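Local coordinates for glucosamine--fructose-6-phosphate aminotransferase [isomerizing] (Francisella tularensis subsp. tularensis, PDB 3TBF), which probably forms glucosamine 6-phosphate from fructose 6-phosphate and glutamine, the deposited C-terminal part being the sugar-phosphate isomerase half of the enzyme, at residues S26-A31 with M152-V157; G268-V273 with H300-K305. All coordinates share one frame; numbering follows the deposited sequence.

Contact 1. Residues S26-A31 with M152-V157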
loop_
_atom_site.group_PDB
_atom_site.type_symbol
_atom_site.label_atom_id
_atom_site.label_comp_id
_atom_site.label_asym_id
_atom_site.label_seq_id
_atom_site.Cartn_x
_atom_site.Cartn_y
_atom_site.Cartn_z
ATOM N N SER A 26 23.899 -14.802 -8.176
ATOM C CA SER A 26 25.195 -14.578 -8.796
ATOM C C SER A 26 25.206 -14.598 -10.363
ATOM O O SER A 26 25.890 -13.790 -10.984
ATOM C CB SER A 26 26.233 -15.467 -8.141
ATOM O OG SER A 26 26.792 -16.246 -9.091
ATOM N N ASN A 27 24.392 -15.435 -10.990
ATOM C CA ASN A 27 24.218 -15.371 -12.430
ATOM C C ASN A 27 23.616 -14.043 -12.895
ATOM O O ASN A 27 24.068 -13.461 -13.862
ATOM C CB ASN A 27 23.399 -16.559 -12.918
ATOM C CG ASN A 27 24.227 -17.904 -12.948
ATOM O OD1 ASN A 27 25.466 -17.914 -12.911
ATOM N ND2 ASN A 27 23.522 -19.016 -12.993
ATOM N N THR A 28 22.655 -13.503 -12.171
ATOM C CA THR A 28 22.095 -12.229 -12.561
ATOM C C THR A 28 23.135 -11.101 -12.517
ATOM O O THR A 28 23.188 -10.268 -13.416
ATOM C CB THR A 28 20.925 -11.856 -11.680
ATOM O OG1 THR A 28 19.980 -12.932 -11.707
ATOM C CG2 THR A 28 20.283 -10.599 -12.180
ATOM N N ILE A 29 23.944 -11.062 -11.478
ATOM C CA ILE A 29 24.964 -10.018 -11.388
ATOM C C ILE A 29 26.027 -10.152 -12.506
ATOM O O ILE A 29 26.408 -9.197 -13.188
ATOM C CB ILE A 29 25.734 -10.103 -10.067
ATOM C CG1 ILE A 29 24.843 -9.741 -8.909
ATOM C CG2 ILE A 29 26.927 -9.172 -10.071
ATOM C CD1 ILE A 29 25.453 -10.042 -7.541
ATOM N N LEU A 30 26.488 -11.366 -12.663
ATOM C CA LEU A 30 27.509 -11.695 -13.642
ATOM C C LEU A 30 27.148 -11.151 -15.022
ATOM O O LEU A 30 27.989 -10.630 -15.713
ATOM C CB LEU A 30 27.708 -13.214 -13.682
ATOM C CG LEU A 30 29.117 -13.821 -13.688
ATOM C CD1 LEU A 30 30.046 -13.119 -14.712
ATOM C CD2 LEU A 30 29.741 -13.779 -12.284
ATOM N N ALA A 31 25.893 -11.247 -15.425
ATOM C CA ALA A 31 25.517 -10.865 -16.783
ATOM C C ALA A 31 25.618 -9.356 -17.042
ATOM O O ALA A 31 25.546 -8.921 -18.199
ATOM C CB ALA A 31 24.095 -11.376 -17.128
HETATM N N MSE A 152 17.429 -8.691 -18.155
HETATM C CA MSE A 152 17.001 -10.040 -17.910
HETATM C C MSE A 152 17.564 -10.525 -16.568
HETATM O O MSE A 152 18.733 -10.416 -16.309
HETATM C CB MSE A 152 17.532 -10.965 -19.018
HETATM C CG MSE A 152 17.187 -10.543 -20.443
HETATM SE SE MSE A 152 15.244 -10.297 -20.687
HETATM C CE MSE A 152 14.775 -12.201 -20.357
ATOM N N THR A 153 16.706 -11.068 -15.725
ATOM C CA THR A 153 17.123 -11.829 -14.580
ATOM C C THR A 153 17.551 -13.211 -15.072
ATOM O O THR A 153 17.268 -13.584 -16.178
ATOM C CB THR A 153 15.970 -11.964 -13.577
ATOM O OG1 THR A 153 14.833 -12.552 -14.249
ATOM C CG2 THR A 153 15.581 -10.585 -13.004
ATOM N N LYS A 154 18.300 -13.944 -14.267
ATOM C CA LYS A 154 18.665 -15.299 -14.618
ATOM C C LYS A 154 18.131 -16.188 -13.548
ATOM O O LYS A 154 18.897 -16.826 -12.844
ATOM C CB LYS A 154 20.147 -15.496 -14.641
ATOM C CG LYS A 154 20.944 -14.557 -15.516
ATOM C CD LYS A 154 20.286 -14.256 -16.792
ATOM C CE LYS A 154 21.275 -14.078 -17.844
ATOM N NZ LYS A 154 20.900 -13.022 -18.772
ATOM N N ALA A 155 16.829 -16.196 -13.376
ATOM C CA ALA A 155 16.241 -17.051 -12.388
ATOM C C ALA A 155 16.068 -18.506 -12.880
ATOM O O ALA A 155 15.977 -19.407 -12.041
ATOM C CB ALA A 155 14.923 -16.467 -11.904
ATOM N N GLY A 156 16.067 -18.761 -14.191
ATOM C CA GLY A 156 15.655 -20.071 -14.711
ATOM C C GLY A 156 14.162 -20.219 -14.506
ATOM O O GLY A 156 13.498 -19.240 -14.302
ATOM N N VAL A 157 13.640 -21.435 -14.506
ATOM C CA VAL A 157 12.203 -21.667 -14.488
ATOM C C VAL A 157 11.733 -21.946 -13.070
ATOM O O VAL A 157 12.483 -22.568 -12.291
ATOM C CB VAL A 157 11.867 -22.927 -15.365
ATOM C CG1 VAL A 157 10.362 -23.109 -15.487
ATOM C CG2 VAL A 157 12.542 -22.834 -16.752
HETATM O O HOH W 1 20.383 -19.635 -12.867
#
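Lys154 lies against one side of helix 21-30 and meets Asn27, Thr28 and Ala31. Lys154 CB packs on Asn27 CB at 3.8 Å, and the OG1 of Thr28 is almost as near. Lys154 CG rests on the peptide that follows, 3.7 Å from the Asn27 O atom. The chain then bends along the helix. CE and NZ end beside the methyl of Ala31, with Lys154 NZ 4.0 Å from Ala31 CB. The lysine chain thus meets the helix by van der Waals contact.

The backbone of Lys154 makes the polar link. Lys154 N donates to Thr28 OG1 over 3.2 Å, at an N-H...O angle of 161°. Thr28 OG1 also bonds to the backbone O of Ala24, one helical turn earlier. With OG1 anti to the carbonyl carbon (chi1 -54°), the hydroxyl can serve both partners. A water accepts from Asn27 ND2 and donates to the Lys154 O atom, adding a water-mediated link.

Helix 21-30 is thus tied to the loop that leaves strand 149-152, an outermost strand, within this chain, of the first parallel sheet. Asn137 holds this loop through Thr153 and Ala155, and Thr169 of helix 165-184 packs against Thr28, Thr153 and Ala155.

Contact 2. Residues G268-V273 with H300-K305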
loop_
_atom_site.group_PDB
_atom_site.type_symbol
_atom_site.label_atom_id
_atom_site.label_comp_id
_atom_site.label_asym_id
_atom_site.label_seq_id
_atom_site.Cartn_x
_atom_site.Cartn_y
_atom_site.Cartn_z
ATOM N N GLY A 268 -3.975 0.740 13.605
ATOM C CA GLY A 268 -4.713 -0.465 13.253
ATOM C C GLY A 268 -4.414 -1.667 14.133
ATOM O O GLY A 268 -5.098 -1.898 15.151
ATOM N N PRO A 269 -3.370 -2.408 13.758
ATOM C CA PRO A 269 -3.030 -3.783 14.144
ATOM C C PRO A 269 -2.730 -4.119 15.596
ATOM O O PRO A 269 -2.689 -5.308 15.927
ATOM C CB PRO A 269 -1.751 -4.067 13.333
ATOM C CG PRO A 269 -1.184 -2.774 13.045
ATOM C CD PRO A 269 -2.340 -1.825 12.876
ATOM N N LEU A 270 -2.467 -3.136 16.451
ATOM C CA LEU A 270 -2.348 -3.465 17.873
ATOM C C LEU A 270 -3.620 -4.177 18.331
ATOM O O LEU A 270 -3.554 -5.161 19.053
ATOM C CB LEU A 270 -2.088 -2.232 18.734
ATOM C CG LEU A 270 -0.662 -2.023 19.253
ATOM C CD1 LEU A 270 0.194 -3.293 19.112
ATOM C CD2 LEU A 270 0.001 -0.849 18.574
ATOM N N ALA A 271 -4.774 -3.706 17.858
ATOM C CA ALA A 271 -6.056 -4.321 18.202
ATOM C C ALA A 271 -6.086 -5.843 17.986
ATOM O O ALA A 271 -6.612 -6.582 18.806
ATOM C CB ALA A 271 -7.199 -3.646 17.424
ATOM N N LEU A 272 -5.512 -6.299 16.878
ATOM C CA LEU A 272 -5.546 -7.718 16.489
ATOM C C LEU A 272 -4.639 -8.646 17.320
ATOM O O LEU A 272 -4.864 -9.872 17.387
ATOM C CB LEU A 272 -5.163 -7.852 15.010
ATOM C CG LEU A 272 -6.078 -7.192 13.980
ATOM C CD1 LEU A 272 -5.607 -7.588 12.575
ATOM C CD2 LEU A 272 -7.540 -7.597 14.213
ATOM N N VAL A 273 -3.627 -8.054 17.937
ATOM C CA VAL A 273 -2.617 -8.830 18.646
ATOM C C VAL A 273 -3.139 -9.310 19.976
ATOM O O VAL A 273 -3.520 -8.507 20.801
ATOM C CB VAL A 273 -1.323 -8.021 18.966
ATOM C CG1 VAL A 273 -0.328 -8.920 19.676
ATOM C CG2 VAL A 273 -0.721 -7.421 17.727
ATOM N N HIS A 300 4.931 -6.609 21.929
ATOM C CA HIS A 300 5.211 -7.539 23.015
ATOM C C HIS A 300 4.307 -7.269 24.200
ATOM O O HIS A 300 3.758 -8.173 24.813
ATOM C CB HIS A 300 6.646 -7.426 23.499
ATOM C CG HIS A 300 7.006 -8.491 24.495
ATOM N ND1 HIS A 300 7.252 -8.223 25.829
ATOM C CD2 HIS A 300 7.082 -9.838 24.356
ATOM C CE1 HIS A 300 7.513 -9.358 26.452
ATOM N NE2 HIS A 300 7.408 -10.352 25.585
ATOM N N ALA A 301 4.117 -5.995 24.479
ATOM C CA ALA A 301 3.182 -5.589 25.521
ATOM C C ALA A 301 1.784 -6.218 25.394
ATOM O O ALA A 301 1.110 -6.356 26.419
ATOM C CB ALA A 301 3.097 -4.068 25.607
ATOM N N ARG A 302 1.349 -6.637 24.188
ATOM C CA ARG A 302 -0.001 -7.244 24.057
ATOM C C ARG A 302 -0.016 -8.778 24.061
ATOM O O ARG A 302 -1.043 -9.395 23.790
ATOM C CB ARG A 302 -0.752 -6.730 22.815
ATOM C CG ARG A 302 -0.803 -5.217 22.636
ATOM C CD ARG A 302 -1.993 -4.647 23.336
ATOM N NE ARG A 302 -2.100 -3.190 23.193
ATOM C CZ ARG A 302 -3.030 -2.549 22.477
ATOM N NH1 ARG A 302 -3.966 -3.213 21.792
ATOM N NH2 ARG A 302 -3.030 -1.215 22.447
ATOM N N GLY A 303 1.106 -9.403 24.363
ATOM C CA GLY A 303 1.181 -10.871 24.333
ATOM C C GLY A 303 1.438 -11.514 22.975
ATOM O O GLY A 303 1.281 -12.737 22.808
ATOM N N GLY A 304 1.852 -10.715 21.996
ATOM C CA GLY A 304 2.239 -11.266 20.692
ATOM C C GLY A 304 3.397 -12.218 20.834
ATOM O O GLY A 304 4.294 -11.998 21.651
ATOM N N LYS A 305 3.375 -13.291 20.058
ATOM C CA LYS A 305 4.489 -14.217 20.022
ATOM C C LYS A 305 5.508 -13.782 18.932
ATOM O O LYS A 305 5.295 -13.981 17.729
ATOM C CB LYS A 305 3.975 -15.636 19.816
ATOM C CG LYS A 305 5.054 -16.718 19.818
ATOM C CD LYS A 305 5.995 -16.585 21.019
ATOM C CE LYS A 305 6.347 -17.946 21.640
ATOM N NZ LYS A 305 7.208 -18.739 20.737
#
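Leu270 and Val273, the first and last residues of a type I beta turn, pack on Arg302 and Gly304 in the short link after helix 289-301. The setting is the second SIS domain, an alpha/beta fold with a parallel sheet. Here the helix passes into strand 305-311.

The apolar contacts come first. With CG1 anti to the backbone N (chi1 -179°), Val273 turns this methyl onto the Gly304 backbone, with Val273 CG1 3.6 Å from Gly304 CA. Val273 CG1 also lies 3.9 Å from Arg302 CB. Leu270 CD1 reaches the CG of Arg302, so both side chains pack on the aliphatic part of the arginine.

The flat group is met differently. The Arg302 chain bends at chi2 (-89°), and its side chain crosses that of Leu270 at about a right angle. Leu270 CB then sits over one guanidinium face, 3.6 Å above the plane and toward its rim.

Backbone bonds shape both partners. Val273 N donates to Leu270 O within the turn, and Gly303 N to His300 O at the helix end. Ala271, in the same turn, packs on Tyr254 of the second subunit. The same Leu270 O that closes the turn lies 3.4 Å from Arg302 NH1.

Overall arrangement
Contacts 1 and 2 lie on opposite sides of the chain's centre, with their own centres about 40 Å apart. They share no helix or strand. Contact 1 fastens an N-terminal helix to a loop after the last strand, within this chain, of the first parallel sheet. Contact 2 stays inside the second SIS domain, between a loop turn and a helix-to-strand link. Contact 1 is partly buried and contact 2 more so, although each has an exposed basic side chain. Contact 1 relies on a direct hydrogen bond and a water bridge. Contact 2 has no clear hydrogen bond across it; aliphatic side chains pack on the carbons and one guanidinium face of an arginine. Only there does the second subunit touch the segments.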